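Local atomic coordinates of protein F9 (Vaccinia virus, PDB entry 6CJ6), a protein that belongs to the eleven-protein entry-fusion complex that delivers the virion core into the host cytoplasm by merging viral and cellular membranes and then opening a pore. Residues S17-Q20 / K21-Q24; G38-I41 / G42-N46; L93-V96 / P97-S101; V140-S144 / A145-C149. All coordinates share one frame; numbering follows the deposited sequence.

Interaction 1 of 4, residues S17-Q20 / K21-Q24. With PDO (1,3-propandiol), chain X.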
loop_
_atom_site.group_PDB
_atom_site.type_symbol
_atom_site.label_atom_id
_atom_site.label_comp_id
_atom_site.label_asym_id
_atom_site.label_seq_id
_atom_site.Cartn_x
_atom_site.Cartn_y
_atom_site.Cartn_z
ATOM N N SER A 17 10.236 -0.378 -0.482
ATOM C CA SER A 17 10.648 -0.306 0.916
ATOM C C SER A 17 9.843 -1.272 1.774
ATOM O O SER A 17 10.400 -1.979 2.622
ATOM C CB SER A 17 10.466 1.121 1.430
ATOM O OG SER A 17 10.553 1.167 2.844
ATOM N N TYR A 18 8.528 -1.310 1.566
ATOM C CA TYR A 18 7.664 -2.134 2.403
ATOM C C TYR A 18 7.921 -3.619 2.173
ATOM O O TYR A 18 7.869 -4.415 3.118
ATOM C CB TYR A 18 6.201 -1.774 2.139
ATOM C CG TYR A 18 5.207 -2.527 2.988
ATOM C CD1 TYR A 18 5.367 -2.618 4.366
ATOM C CD2 TYR A 18 4.095 -3.128 2.417
ATOM C CE1 TYR A 18 4.454 -3.300 5.145
ATOM C CE2 TYR A 18 3.177 -3.812 3.189
ATOM C CZ TYR A 18 3.362 -3.895 4.550
ATOM O OH TYR A 18 2.451 -4.577 5.320
ATOM N N LEU A 19 8.213 -4.012 0.928
ATOM C CA LEU A 19 8.452 -5.424 0.639
ATOM C C LEU A 19 9.723 -5.928 1.315
ATOM O O LEU A 19 9.759 -7.065 1.800
ATOM C CB LEU A 19 8.491 -5.667 -0.871
ATOM C CG LEU A 19 7.152 -5.534 -1.598
ATOM C CD1 LEU A 19 7.331 -5.658 -3.105
ATOM C CD2 LEU A 19 6.154 -6.560 -1.084
ATOM N N GLN A 20 10.775 -5.104 1.351
ATOM C CA GLN A 20 11.995 -5.485 2.061
ATOM C C GLN A 20 11.699 -5.818 3.518
ATOM O O GLN A 20 12.166 -6.834 4.046
ATOM C CB GLN A 20 13.019 -4.351 1.993
ATOM C CG GLN A 20 13.835 -4.283 0.719
ATOM C CD GLN A 20 14.991 -3.305 0.842
ATOM O OE1 GLN A 20 15.351 -2.894 1.943
ATOM N NE2 GLN A 20 15.573 -2.924 -0.289
ATOM N N LYS A 21 10.922 -4.963 4.184
ATOM C CA LYS A 21 10.619 -5.175 5.594
ATOM C C LYS A 21 9.752 -6.413 5.795
ATOM O O LYS A 21 9.922 -7.142 6.778
ATOM C CB LYS A 21 9.936 -3.932 6.158
ATOM C CG LYS A 21 10.765 -2.659 6.041
ATOM C CD LYS A 21 9.867 -1.442 5.875
ATOM C CE LYS A 21 10.364 -0.247 6.674
ATOM N NZ LYS A 21 11.675 0.267 6.197
ATOM N N LEU A 22 8.822 -6.670 4.871
ATOM C CA LEU A 22 7.963 -7.846 4.992
ATOM C C LEU A 22 8.774 -9.134 4.929
ATOM O O LEU A 22 8.483 -10.094 5.653
ATOM C CB LEU A 22 6.897 -7.837 3.897
ATOM C CG LEU A 22 5.796 -6.780 3.976
ATOM C CD1 LEU A 22 4.814 -6.948 2.828
ATOM C CD2 LEU A 22 5.079 -6.849 5.312
ATOM N N ALA A 23 9.790 -9.177 4.063
ATOM C CA ALA A 23 10.599 -10.384 3.928
ATOM C C ALA A 23 11.410 -10.667 5.185
ATOM O O ALA A 23 11.588 -11.833 5.557
ATOM C CB ALA A 23 11.524 -10.267 2.717
ATOM N N GLN A 24 11.908 -9.622 5.850
ATOM C CA GLN A 24 12.673 -9.826 7.077
ATOM C C GLN A 24 11.780 -10.279 8.226
ATOM O O GLN A 24 12.136 -11.204 8.965
ATOM C CB GLN A 24 13.413 -8.543 7.456
ATOM C CG GLN A 24 14.239 -7.968 6.332
ATOM C CD GLN A 24 14.889 -6.655 6.705
ATOM O OE1 GLN A 24 14.908 -6.262 7.873
ATOM N NE2 GLN A 24 15.427 -5.963 5.710
HETATM C C1 PDO X . 14.263 1.233 1.150
HETATM O O1 PDO X . 13.343 1.014 0.074
HETATM C C2 PDO X . 13.548 1.024 2.480
HETATM C C3 PDO X . 13.661 -0.424 2.938
HETATM O O3 PDO X . 12.847 -0.622 4.099
#
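Ser17 and Lys21, one helical turn apart, grip the same hydroxyl of a bound 1,3-propanediol. Lys21 NZ donates to the diol O3 over 2.6 Å, while both Ser17 O and Ser17 OG lie 3.2 Å from O3 as possible acceptors of its one proton. Lys21 reaches this position by bending at chi2, chi3 and chi4, which carries its chain back toward Ser17 and brings CD to 3.3 Å from Ser17 O. The backbone bond beneath, Lys21 N to Ser17 O, is weak at 3.4 Å, whereas Leu22 N to Tyr18 O is regular at 3.0 Å with an N-H...O angle of 153°.

On the apolar side, Leu22 lies over one face of the Tyr18 ring. Its CG sits 3.9 Å from the ring centroid and only 13° off the ring normal, a CH-pi contact, with CD1 toward CE2 and CD2 toward CE1, and with Leu22 CD2 3.5 Å from Tyr18 CZ. Tyr18 holds CG anti to its backbone N (chi1 -178°), which runs the ring forward along the helix to meet Leu22.

The surroundings fit this division. Val140 of strand 133-141 packs against Tyr18, Leu19 and Leu22, and Met66 of helix 59-74 also meets Tyr18. Ser17 OG is hydrogen-bonded to Glu72 and Ser69 of that helix, and Glu72 forms a long, weak ion pair with Lys21. The helix therefore has an apolar flank directed into the fold and a polar one, where the nearby carboxylate would probably favour a charged ammonium at Lys21.

Interaction 2 of 4, residues G38-I41 / G42-N46; sequences GEVI and GQFKN. With MOH (methanol), chain B.
Ile41 passes the chain to Gly42 in extended form, and at Gly42 (phi 151°, psi -177°) the backbone turns a corner, so that two short strand segments run on from each other with a change of direction. These angles are readily reached only by glycine, since they bring the CB position up against Ile41 O.

Beyond the corner Phe44 reaches back. Its chi1 of -47° places CG beside the backbone N, and its CB points toward the preceding segment, so the far end of the ring, CZ, leads. CZ lies 3.9 Å from Ile41 C and 4.3 Å from Val40 CG1, a loose apolar contact. Val40 O sits near the ring plane at its edge, 4.2 Å from CZ. One ring face is turned to the glycine: Gly42 C stands 3.8 Å above the plane, displaced toward the rim.

Strands 36-41 and 43-44 both pair in parallel with strand 119-127. Ile41 shares backbone hydrogen bonds with Leu122 and Ile124, Gln43 bonds with Gly125, and the side chain of Ile124 touches both Val40 and Phe44. Farther back, a methanol oxygen donates to Gly38 O over 3.0 Å.

Across the corner itself the contact is apolar and loose, probably held by little more than dispersion between the ring, a valine methyl and the backbone at Ile41 and Gly42, while Ile41 and Gln43 direct backbone bonds to strand 119-127. Phe44 is exposed and touches a crystal neighbour, so lattice packing may influence its exact pose.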
loop_
_atom_site.group_PDB
_atom_site.type_symbol
_atom_site.label_atom_id
_atom_site.label_comp_id
_atom_site.label_asym_id
_atom_site.label_seq_id
_atom_site.Cartn_x
_atom_site.Cartn_y
_atom_site.Cartn_z
ATOM N N GLY A 38 -9.153 -11.307 -3.986
ATOM C CA GLY A 38 -9.830 -12.016 -5.051
ATOM C C GLY A 38 -10.537 -11.106 -6.031
ATOM O O GLY A 38 -11.305 -11.572 -6.876
ATOM N N GLU A 39 -10.278 -9.804 -5.941
ATOM C CA GLU A 39 -11.035 -8.844 -6.732
ATOM C C GLU A 39 -10.362 -7.479 -6.692
ATOM O O GLU A 39 -10.216 -6.881 -5.620
ATOM C CB GLU A 39 -12.461 -8.767 -6.185
ATOM C CG GLU A 39 -13.432 -7.930 -6.981
ATOM C CD GLU A 39 -14.852 -8.094 -6.472
ATOM O OE1 GLU A 39 -15.312 -9.252 -6.368
ATOM O OE2 GLU A 39 -15.499 -7.072 -6.156
ATOM N N VAL A 40 -9.940 -6.982 -7.850
ATOM C CA VAL A 40 -9.288 -5.685 -7.965
ATOM C C VAL A 40 -10.143 -4.800 -8.858
ATOM O O VAL A 40 -10.495 -5.195 -9.976
ATOM C CB VAL A 40 -7.862 -5.817 -8.532
ATOM C CG1 VAL A 40 -7.236 -4.442 -8.717
ATOM C CG2 VAL A 40 -7.006 -6.679 -7.623
ATOM N N ILE A 41 -10.482 -3.610 -8.366
ATOM C CA ILE A 41 -11.247 -2.653 -9.150
ATOM C C ILE A 41 -10.408 -1.401 -9.366
ATOM O O ILE A 41 -9.419 -1.153 -8.672
ATOM C CB ILE A 41 -12.621 -2.314 -8.533
ATOM C CG1 ILE A 41 -12.478 -1.270 -7.427
ATOM C CG2 ILE A 41 -13.288 -3.571 -7.994
ATOM C CD1 ILE A 41 -13.768 -1.000 -6.676
ATOM N N GLY A 42 -10.814 -0.618 -10.348
ATOM C CA GLY A 42 -10.104 0.593 -10.704
ATOM C C GLY A 42 -10.287 0.895 -12.177
ATOM O O GLY A 42 -10.997 0.197 -12.899
ATOM N N GLN A 43 -9.624 1.966 -12.609
ATOM C CA GLN A 43 -9.625 2.405 -13.999
ATOM C C GLN A 43 -8.262 2.077 -14.590
ATOM O O GLN A 43 -7.244 2.613 -14.141
ATOM C CB GLN A 43 -9.881 3.908 -14.077
ATOM C CG GLN A 43 -11.058 4.374 -13.239
ATOM C CD GLN A 43 -11.008 5.861 -12.938
ATOM O OE1 GLN A 43 -10.519 6.654 -13.744
ATOM N NE2 GLN A 43 -11.503 6.245 -11.767
ATOM N N PHE A 44 -8.239 1.208 -15.595
ATOM C CA PHE A 44 -6.992 0.687 -16.138
ATOM C C PHE A 44 -6.776 1.215 -17.550
ATOM O O PHE A 44 -7.700 1.207 -18.371
ATOM C CB PHE A 44 -7.011 -0.841 -16.152
ATOM C CG PHE A 44 -7.479 -1.451 -14.865
ATOM C CD1 PHE A 44 -6.618 -1.581 -13.790
ATOM C CD2 PHE A 44 -8.780 -1.906 -14.731
ATOM C CE1 PHE A 44 -7.045 -2.150 -12.611
ATOM C CE2 PHE A 44 -9.214 -2.475 -13.555
ATOM C CZ PHE A 44 -8.345 -2.598 -12.491
ATOM N N LYS A 45 -5.556 1.662 -17.826
ATOM C CA LYS A 45 -5.195 2.102 -19.165
ATOM C C LYS A 45 -4.032 1.266 -19.668
ATOM O O LYS A 45 -4.215 0.392 -20.519
ATOM C CB LYS A 45 -4.837 3.586 -19.166
ATOM C CG LYS A 45 -5.930 4.359 -18.708
ATOM N N ASN A 46 -2.836 1.527 -19.158
ATOM C CA ASN A 46 -1.673 0.664 -19.384
ATOM C C ASN A 46 -1.145 0.221 -18.021
ATOM O O ASN A 46 -0.064 0.629 -17.586
ATOM C CB ASN A 46 -0.597 1.374 -20.220
ATOM C CG ASN A 46 -0.973 1.477 -21.691
ATOM O OD1 ASN A 46 -1.058 0.471 -22.393
ATOM N ND2 ASN A 46 -1.185 2.698 -22.166
HETATM C C MOH B . -13.425 -13.704 -6.089
HETATM O O MOH B . -12.203 -14.354 -6.376
#

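Interaction 3 of 4, residues L93-V96 / P97-S101; sequences LDDV and PSAVS. With PDO (1,3-propandiol), chain C; MOH (methanol), chain D; EOH (ethanol), chain E; EOH (ethanol), chain F.
Val96 and Ala99 meet through one straight hydrogen bond, Ala99 N to Val96 O, 2.8 Å long with an N-H...O angle of 167°. It closes a type I beta turn with Pro97 and Ser98 at the two middle positions. The N-H comes from above the carbonyl plane, 42° out of it.

Side chains line the same bend. Val96 holds CG1 anti to the carbonyl carbon (chi1 -58°), which leaves CG2 between the backbone N and the carbonyl carbon, 3.2 Å from Ser98 OG and 4.3 Å from Ala99 CB. Just outside the turn, Asp95 CB packs on Ala99 CB at 3.8 Å, and the proline ring, whose restricted phi suits the second position of the turn, lies beside Val96.

Three small alcohols take up backbone N-H groups. Val96 N donates to one ethanol and Val100 N to the oxygen of another, over 2.7 Å. Ser101 holds a methanol oxygen twice, from its N and from its OG, each at 2.9 Å. That methanol is also bonded to Glu104, while Ser101 OG accepts from Glu104 N as the N-cap of helix 102-113. At the other end Leu93 packs on Phe70 and Ile71 of helix 59-74 and on Ala86 of helix 79-89.

This surface loop thus joins helix 79-89 to helix 102-113. The N-H groups of Val96, Val100 and Ser101 make no bond across the turn, and their alcohols probably stand where water would otherwise bind.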
loop_
_atom_site.group_PDB
_atom_site.type_symbol
_atom_site.label_atom_id
_atom_site.label_comp_id
_atom_site.label_asym_id
_atom_site.label_seq_id
_atom_site.Cartn_x
_atom_site.Cartn_y
_atom_site.Cartn_z
ATOM N N LEU A 93 3.047 12.568 11.092
ATOM C CA LEU A 93 4.481 12.493 10.839
ATOM C C LEU A 93 5.323 12.701 12.094
ATOM O O LEU A 93 6.538 12.487 12.042
ATOM C CB LEU A 93 4.874 13.495 9.752
ATOM C CG LEU A 93 4.179 13.293 8.403
ATOM C CD1 LEU A 93 4.513 14.427 7.447
ATOM C CD2 LEU A 93 4.560 11.949 7.799
ATOM N N ASP A 94 4.715 13.106 13.211
ATOM C CA ASP A 94 5.451 13.274 14.459
ATOM C C ASP A 94 5.408 12.041 15.351
ATOM O O ASP A 94 6.389 11.766 16.054
ATOM C CB ASP A 94 4.927 14.486 15.235
ATOM C CG ASP A 94 5.325 15.801 14.598
ATOM O OD1 ASP A 94 6.451 15.887 14.063
ATOM O OD2 ASP A 94 4.512 16.748 14.632
ATOM N N ASP A 95 4.301 11.299 15.352
ATOM C CA ASP A 95 4.227 10.084 16.149
ATOM C C ASP A 95 5.321 9.110 15.719
ATOM O O ASP A 95 5.849 9.176 14.606
ATOM C CB ASP A 95 2.868 9.404 15.977
ATOM C CG ASP A 95 1.712 10.251 16.469
ATOM O OD1 ASP A 95 1.926 11.120 17.341
ATOM O OD2 ASP A 95 0.580 10.031 15.984
ATOM N N VAL A 96 5.671 8.203 16.626
ATOM C CA VAL A 96 6.623 7.148 16.292
ATOM C C VAL A 96 5.932 6.176 15.344
ATOM O O VAL A 96 4.715 5.963 15.452
ATOM C CB VAL A 96 7.166 6.449 17.548
ATOM C CG1 VAL A 96 7.828 7.461 18.472
ATOM C CG2 VAL A 96 6.058 5.695 18.262
ATOM N N PRO A 97 6.661 5.569 14.404
ATOM C CA PRO A 97 6.015 4.688 13.415
ATOM C C PRO A 97 5.235 3.529 14.017
ATOM O O PRO A 97 4.507 2.856 13.278
ATOM C CB PRO A 97 7.190 4.188 12.566
ATOM C CG PRO A 97 8.246 5.230 12.733
ATOM C CD PRO A 97 8.099 5.740 14.137
ATOM N N SER A 98 5.360 3.273 15.319
ATOM C CA SER A 98 4.600 2.215 15.969
ATOM C C SER A 98 3.270 2.694 16.535
ATOM O O SER A 98 2.442 1.860 16.919
ATOM C CB SER A 98 5.431 1.572 17.084
ATOM O OG SER A 98 5.750 2.519 18.087
ATOM N N ALA A 99 3.040 4.004 16.596
ATOM C CA ALA A 99 1.789 4.521 17.132
ATOM C C ALA A 99 0.644 4.205 16.181
ATOM O O ALA A 99 0.761 4.406 14.969
ATOM C CB ALA A 99 1.890 6.033 17.318
ATOM N N VAL A 100 -0.468 3.720 16.733
ATOM C CA VAL A 100 -1.655 3.413 15.943
ATOM C C VAL A 100 -2.179 4.683 15.283
ATOM O O VAL A 100 -2.769 5.544 15.945
ATOM C CB VAL A 100 -2.737 2.730 16.800
ATOM C CG1 VAL A 100 -3.897 2.265 15.923
ATOM C CG2 VAL A 100 -2.137 1.563 17.569
ATOM N N SER A 101 -1.960 4.810 13.977
ATOM C CA SER A 101 -2.392 5.994 13.254
ATOM C C SER A 101 -3.915 6.023 13.135
ATOM O O SER A 101 -4.613 5.046 13.417
ATOM C CB SER A 101 -1.769 6.016 11.858
ATOM O OG SER A 101 -2.141 4.863 11.119
HETATM C C1 PDO C . 0.883 15.139 17.268
HETATM O O1 PDO C . 1.962 14.923 16.351
HETATM C C2 PDO C . 0.513 16.617 17.277
HETATM C C3 PDO C . -0.992 16.802 17.432
HETATM O O3 PDO C . -1.344 18.151 17.104
HETATM C C MOH D . 0.675 2.431 12.632
HETATM O O MOH D . -0.706 2.682 12.472
HETATM C C1 EOH E . -0.765 4.217 20.666
HETATM C C2 EOH E . -2.026 3.676 21.303
HETATM O O EOH E . -0.975 4.382 19.258
HETATM C C1 EOH F . 4.425 7.574 20.765
HETATM C C2 EOH F . 5.794 7.444 21.395
HETATM O O EOH F . 4.488 8.500 19.673
#

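Interaction 4 of 4, residues V140-S144 / A145-C149. Unlike the reference sequence in segment 145-149: Ala147 (reference Arg). With MOH (methanol), chain G.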
loop_
_atom_site.group_PDB
_atom_site.type_symbol
_atom_site.label_atom_id
_atom_site.label_comp_id
_atom_site.label_asym_id
_atom_site.label_seq_id
_atom_site.Cartn_x
_atom_site.Cartn_y
_atom_site.Cartn_z
ATOM N N VAL A 140 0.385 -6.309 -2.393
ATOM C CA VAL A 140 0.754 -7.437 -1.545
ATOM C C VAL A 140 -0.354 -7.685 -0.532
ATOM O O VAL A 140 -0.785 -6.764 0.172
ATOM C CB VAL A 140 2.120 -7.224 -0.866
ATOM C CG1 VAL A 140 2.175 -5.883 -0.155
ATOM C CG2 VAL A 140 2.416 -8.360 0.102
ATOM N N ASN A 141 -0.824 -8.928 -0.472
ATOM C CA ASN A 141 -1.807 -9.346 0.517
ATOM C C ASN A 141 -1.073 -9.810 1.767
ATOM O O ASN A 141 -0.225 -10.705 1.693
ATOM C CB ASN A 141 -2.648 -10.500 -0.026
ATOM C CG ASN A 141 -3.591 -11.070 1.018
ATOM O OD1 ASN A 141 -4.150 -10.331 1.830
ATOM N ND2 ASN A 141 -3.759 -12.389 1.014
ATOM N N THR A 142 -1.396 -9.212 2.914
ATOM C CA THR A 142 -0.852 -9.674 4.184
ATOM C C THR A 142 -1.862 -10.462 5.008
ATOM O O THR A 142 -1.687 -10.600 6.223
ATOM C CB THR A 142 -0.257 -8.526 4.999
ATOM O OG1 THR A 142 -1.231 -7.486 5.154
ATOM C CG2 THR A 142 1.005 -7.996 4.326
ATOM N N GLY A 143 -2.907 -10.992 4.376
ATOM C CA GLY A 143 -3.841 -11.848 5.076
ATOM C C GLY A 143 -4.640 -11.175 6.163
ATOM O O GLY A 143 -5.173 -11.856 7.042
ATOM N N SER A 144 -4.738 -9.852 6.133
ATOM C CA SER A 144 -5.561 -9.104 7.070
ATOM C C SER A 144 -6.408 -8.122 6.283
ATOM O O SER A 144 -5.890 -7.409 5.417
ATOM C CB SER A 144 -4.692 -8.344 8.069
ATOM O OG SER A 144 -5.414 -7.291 8.666
ATOM N N ALA A 145 -7.707 -8.089 6.577
ATOM C CA ALA A 145 -8.579 -7.127 5.915
ATOM C C ALA A 145 -8.213 -5.699 6.298
ATOM O O ALA A 145 -8.267 -4.790 5.462
ATOM C CB ALA A 145 -10.040 -7.421 6.251
ATOM N N GLU A 146 -7.827 -5.480 7.557
ATOM C CA GLU A 146 -7.510 -4.122 7.989
ATOM C C GLU A 146 -6.180 -3.652 7.413
ATOM O O GLU A 146 -6.043 -2.483 7.030
ATOM C CB GLU A 146 -7.554 -4.000 9.518
ATOM C CG GLU A 146 -7.077 -5.223 10.288
ATOM C CD GLU A 146 -8.142 -6.307 10.409
ATOM O OE1 GLU A 146 -9.188 -6.058 11.043
ATOM O OE2 GLU A 146 -7.934 -7.407 9.858
ATOM N N ALA A 147 -5.192 -4.546 7.326
ATOM C CA ALA A 147 -3.916 -4.167 6.724
ATOM C C ALA A 147 -4.052 -3.948 5.223
ATOM O O ALA A 147 -3.462 -3.010 4.674
ATOM C CB ALA A 147 -2.845 -5.215 7.029
ATOM N N ASN A 148 -4.818 -4.804 4.539
ATOM C CA ASN A 148 -5.081 -4.581 3.119
ATOM C C ASN A 148 -5.789 -3.248 2.898
ATOM O O ASN A 148 -5.554 -2.572 1.889
ATOM C CB ASN A 148 -5.921 -5.722 2.545
ATOM C CG ASN A 148 -5.137 -7.010 2.384
ATOM O OD1 ASN A 148 -3.906 -7.015 2.405
ATOM N ND2 ASN A 148 -5.853 -8.113 2.199
ATOM N N CYS A 149 -6.669 -2.864 3.826
ATOM C CA CYS A 149 -7.288 -1.544 3.758
ATOM C C CYS A 149 -6.244 -0.442 3.851
ATOM O O CYS A 149 -6.355 0.590 3.176
ATOM C CB CYS A 149 -8.308 -1.390 4.884
ATOM S SG CYS A 149 -8.745 0.324 5.264
HETATM C C MOH G . -0.346 -4.913 3.888
HETATM O O MOH G . -1.444 -5.235 3.059
#
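Asn148 starts its approach to Ser144 at CB, 3.3 Å from Ser144 O, the carbonyl that also accepts from Asn148 N in the first turn of helix 145-158. CG lies 3.2 Å from the same oxygen, Ser144 O, and the amide then forks. OD1 accepts a weak bond from Thr142 N. A methanol oxygen also lies 3.1 Å from Asn148 OD1. ND2 donates to Asn141 OD1 over 2.8 Å at 165°, with that oxygen in the Asn148 amide plane; the two amide planes are 52° apart.

Asn141 OD1 takes a second donor, Gly143 N at 2.9 Å, from the other face of its plane. This is an Asx turn, and it leads strand 133-141 into the helix that follows. Ser144 is the N-cap: turned anti to the backbone N, its OG faces the helix start, accepts from Ala147 N over 3.1 Å at 170°, and donates to the anti lone pair of Glu146 OE2 over 2.8 Å. Ala147, which replaces the arginine of the reference sequence, sets CB 3.4 Å from Thr142 OG1.

Asn53 and Ile35 hold Asn141 ND2, Gln120 accepts from Asn148 ND2, and Cys149 is disulfide-bonded to Cys107 in helix 102-113.

Overall arrangement
From the N terminus the four contacts run in series, none nested or crossed, each within one continuous stretch. Interaction 1 lies along helix 10-24. Interaction 2 marks the corner between strands 36-41 and 43-44, on the opposite side of the chain's centre, about 24 Å away between centres. Interaction 3 closes a turn in the loop from helix 79-89 to helix 102-113, and interaction 4 leads strand 133-141 into helix 145-158. Only interactions 1 and 4 touch: Leu22 CD1 packs on Val140 CG2 at 3.9 Å, and Tyr18 OH lies 3.8 Å from Thr142 CG2, joining the first helix to the strand-helix junction. Interactions 2 and 3 lie at the surface, about 31 Å apart between centres.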